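Local coordinates for protein ribosomal RNA small subunit methyltransferase E (Legionella pneumophila, PDB 5O96) that probably methylates the N3 position of a specific uridine in 16S rRNA of the assembled small ribosomal subunit, using S-adenosylmethionine as methyl donor, at residues A[51-56]-A[70-75]. Residues are numbered along the deposited sequence; the frame is centred on the assembly and turned at random.
Sequences KEFTAS and ASVLEV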
ATOM      1  N   LYS A  51      -0.592  -2.044  26.956  1.00 33.12           N
ATOM      2  CA  LYS A  51       0.508  -1.905  27.889  1.00 34.77           C
ATOM      3  C   LYS A  51       1.771  -2.456  27.233  1.00 45.09           C
ATOM      4  O   LYS A  51       1.715  -3.435  26.475  1.00 38.86           O
ATOM      5  CB  LYS A  51       0.222  -2.645  29.214  1.00 43.62           C
ATOM      6  CG  LYS A  51      -0.931  -2.088  30.012  1.00 53.63           C
ATOM      7  CD  LYS A  51      -1.611  -3.183  30.825  1.00 64.01           C
ATOM      8  CE  LYS A  51      -2.414  -2.599  31.981  1.00 74.12           C
ATOM      9  NZ  LYS A  51      -3.352  -1.529  31.527  1.00 77.20           N
ATOM     10  N   GLU A  52       2.909  -1.817  27.519  1.00 38.29           N
ATOM     11  CA  GLU A  52       4.212  -2.308  27.094  1.00 45.57           C
ATOM     12  C   GLU A  52       5.058  -2.637  28.317  1.00 54.12           C
ATOM     13  O   GLU A  52       5.022  -1.930  29.331  1.00 63.40           O
ATOM     14  CB  GLU A  52       4.966  -1.295  26.209  1.00 39.24           C
ATOM     15  CG  GLU A  52       4.140  -0.672  25.116  1.00 35.40           C
ATOM     16  CD  GLU A  52       4.964   0.061  24.082  1.00 33.21           C
ATOM     17  OE1 GLU A  52       6.133   0.416  24.355  1.00 41.50           O
ATOM     18  OE2 GLU A  52       4.436   0.287  22.970  1.00 40.35           O
ATOM     19  N   PHE A  53       5.839  -3.703  28.193  1.00 52.92           N
ATOM     20  CA  PHE A  53       6.697  -4.198  29.253  1.00 56.87           C
ATOM     21  C   PHE A  53       8.128  -4.232  28.731  1.00 61.50           C
ATOM     22  O   PHE A  53       8.406  -4.895  27.724  1.00 57.55           O
ATOM     23  CB  PHE A  53       6.232  -5.582  29.713  1.00 57.78           C
ATOM     24  CG  PHE A  53       4.809  -5.611  30.209  1.00 59.86           C
ATOM     25  CD1 PHE A  53       3.760  -5.783  29.330  1.00 55.72           C
ATOM     26  CD2 PHE A  53       4.523  -5.467  31.555  1.00 65.47           C
ATOM     27  CE1 PHE A  53       2.448  -5.811  29.784  1.00 58.29           C
ATOM     28  CE2 PHE A  53       3.219  -5.502  32.010  1.00 61.09           C
ATOM     29  CZ  PHE A  53       2.184  -5.666  31.127  1.00 56.36           C
ATOM     30  N   THR A  54       9.024  -3.496  29.390  1.00 66.99           N
ATOM     31  CA  THR A  54      10.440  -3.553  29.050  1.00 64.92           C
ATOM     32  C   THR A  54      11.053  -4.811  29.649  1.00 60.31           C
ATOM     33  O   THR A  54      10.707  -5.220  30.762  1.00 67.52           O
ATOM     34  CB  THR A  54      11.183  -2.315  29.556  1.00 61.26           C
ATOM     35  OG1 THR A  54      10.322  -1.176  29.498  1.00 66.48           O
ATOM     36  CG2 THR A  54      12.389  -2.037  28.675  1.00 56.21           C
ATOM     37  N   ALA A  55      11.960  -5.436  28.904  1.00 50.50           N
ATOM     38  CA  ALA A  55      12.502  -6.705  29.365  1.00 47.56           C
ATOM     39  C   ALA A  55      13.874  -6.955  28.751  1.00 60.32           C
ATOM     40  O   ALA A  55      14.295  -6.303  27.788  1.00 60.30           O
ATOM     41  CB  ALA A  55      11.550  -7.865  29.056  1.00 45.87           C
ATOM     42  N   SER A  56      14.564  -7.924  29.347  1.00 63.49           N
ATOM     43  CA  SER A  56      15.852  -8.406  28.891  1.00 66.13           C
ATOM     44  C   SER A  56      15.820  -9.924  28.922  1.00 68.60           C
ATOM     45  O   SER A  56      15.063 -10.529  29.688  1.00 67.66           O
ATOM     46  CB  SER A  56      16.998  -7.880  29.763  1.00 73.51           C
ATOM     47  OG  SER A  56      16.746  -8.132  31.140  1.00 75.76           O
ATOM     48  N   ALA A  70      11.329  -5.354  33.173  1.00 81.80           N
ATOM     49  CA  ALA A  70      11.910  -4.172  33.800  1.00 81.69           C
ATOM     50  C   ALA A  70      10.854  -3.161  34.227  1.00 82.62           C
ATOM     51  O   ALA A  70      10.888  -2.677  35.363  1.00 86.11           O
ATOM     52  CB  ALA A  70      12.920  -3.508  32.857  1.00 79.31           C
ATOM     53  N   SER A  71       9.910  -2.831  33.344  1.00 70.95           N
ATOM     54  CA  SER A  71       8.891  -1.844  33.678  1.00 66.40           C
ATOM     55  C   SER A  71       7.701  -2.015  32.746  1.00 61.52           C
ATOM     56  O   SER A  71       7.823  -2.549  31.641  1.00 64.25           O
ATOM     57  CB  SER A  71       9.437  -0.410  33.602  1.00 63.55           C
ATOM     58  OG  SER A  71       9.893  -0.100  32.297  1.00 67.80           O
ATOM     59  N   VAL A  72       6.541  -1.559  33.226  1.00 63.76           N
ATOM     60  CA  VAL A  72       5.289  -1.541  32.480  1.00 58.42           C
ATOM     61  C   VAL A  72       4.968  -0.092  32.135  1.00 55.13           C
ATOM     62  O   VAL A  72       5.294   0.833  32.885  1.00 58.13           O
ATOM     63  CB  VAL A  72       4.136  -2.188  33.282  1.00 48.41           C
ATOM     64  CG1 VAL A  72       3.906  -1.443  34.558  1.00 47.54           C
ATOM     65  CG2 VAL A  72       2.850  -2.195  32.483  1.00 47.28           C
ATOM     66  N   LEU A  73       4.339   0.107  30.986  1.00 49.68           N
ATOM     67  CA  LEU A  73       3.900   1.442  30.615  1.00 52.43           C
ATOM     68  C   LEU A  73       2.665   1.312  29.744  1.00 55.67           C
ATOM     69  O   LEU A  73       2.569   0.394  28.924  1.00 54.49           O
ATOM     70  CB  LEU A  73       5.012   2.203  29.891  1.00 59.45           C
ATOM     71  CG  LEU A  73       4.717   3.608  29.380  1.00 63.69           C
ATOM     72  CD1 LEU A  73       4.162   4.478  30.490  1.00 67.42           C
ATOM     73  CD2 LEU A  73       5.990   4.209  28.799  1.00 63.71           C
ATOM     74  N   GLU A  74       1.720   2.224  29.936  1.00 56.13           N
ATOM     75  CA  GLU A  74       0.472   2.225  29.181  1.00 47.20           C
ATOM     76  C   GLU A  74       0.656   3.082  27.933  1.00 53.14           C
ATOM     77  O   GLU A  74       0.830   4.302  28.023  1.00 54.68           O
ATOM     78  CB  GLU A  74      -0.672   2.743  30.047  1.00 52.20           C
ATOM     79  CG  GLU A  74      -2.014   2.193  29.646  1.00 69.78           C
ATOM     80  CD  GLU A  74      -3.056   2.408  30.707  1.00 84.69           C
ATOM     81  OE1 GLU A  74      -4.133   2.954  30.381  1.00 88.63           O
ATOM     82  OE2 GLU A  74      -2.788   2.034  31.870  1.00 89.63           O
ATOM     83  N   VAL A  75       0.616   2.444  26.770  1.00 54.64           N
ATOM     84  CA  VAL A  75       0.933   3.071  25.492  1.00 40.99           C
ATOM     85  C   VAL A  75      -0.142   2.620  24.512  1.00 37.74           C
ATOM     86  O   VAL A  75      -0.239   1.425  24.198  1.00 35.25           O
ATOM     87  CB  VAL A  75       2.336   2.678  24.992  1.00 37.93           C
ATOM     88  CG1 VAL A  75       2.592   3.193  23.578  1.00 29.85           C
ATOM     89  CG2 VAL A  75       3.421   3.152  25.961  1.00 33.30           C
TER
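Glu52 OE2 lies 3.5 Å from Val75 CG1 and is gripped by three groups from beyond the two strands. Arg8 and Arg77 form salt bridges with it, and the Asn148 side-chain amide gives hydrogen bonds to both this oxygen and Val75 O. With chi1 at -46°, Glu52 CG turns away from its own carbonyl carbon, and the extended chain beyond carries the carboxylate past Val75. Its CG and CD pass obliquely against Val75, with CG 3.8 Å from Val75 CB.

The backbones of 51-56 and 70-74 run antiparallel as arms of the hairpin 51-61/64-74. Glu52 and Leu73 are a hydrogen-bonded pair. Glu52 N reaches Leu73 O at 2.6 Å, almost straight, and Leu73 N returns to Glu52 O at 2.7 Å on a more bent path. Further along, Thr54 N bonds Ser71 O at 2.7 Å. The hydroxyls Thr54 OG1 and Ser71 OG meet at 3.0 Å on the Glu52 face.

The other face carries Phe53 and Val72, a non-hydrogen-bonded pair whose side chains run alongside each other. Val72 CG2, anti to its own N, sits obliquely to the ring, 3.4 Å from Phe53 CE2. Lys51 NZ and Glu74 OE2 form a long salt bridge at 3.6 Å.

Two arginines and an amide on one oxygen would favour an ionised Glu52. Through Asn148, this carboxylate and Val75 O link the PUA-domain hairpin to the SPOUT methyltransferase domain.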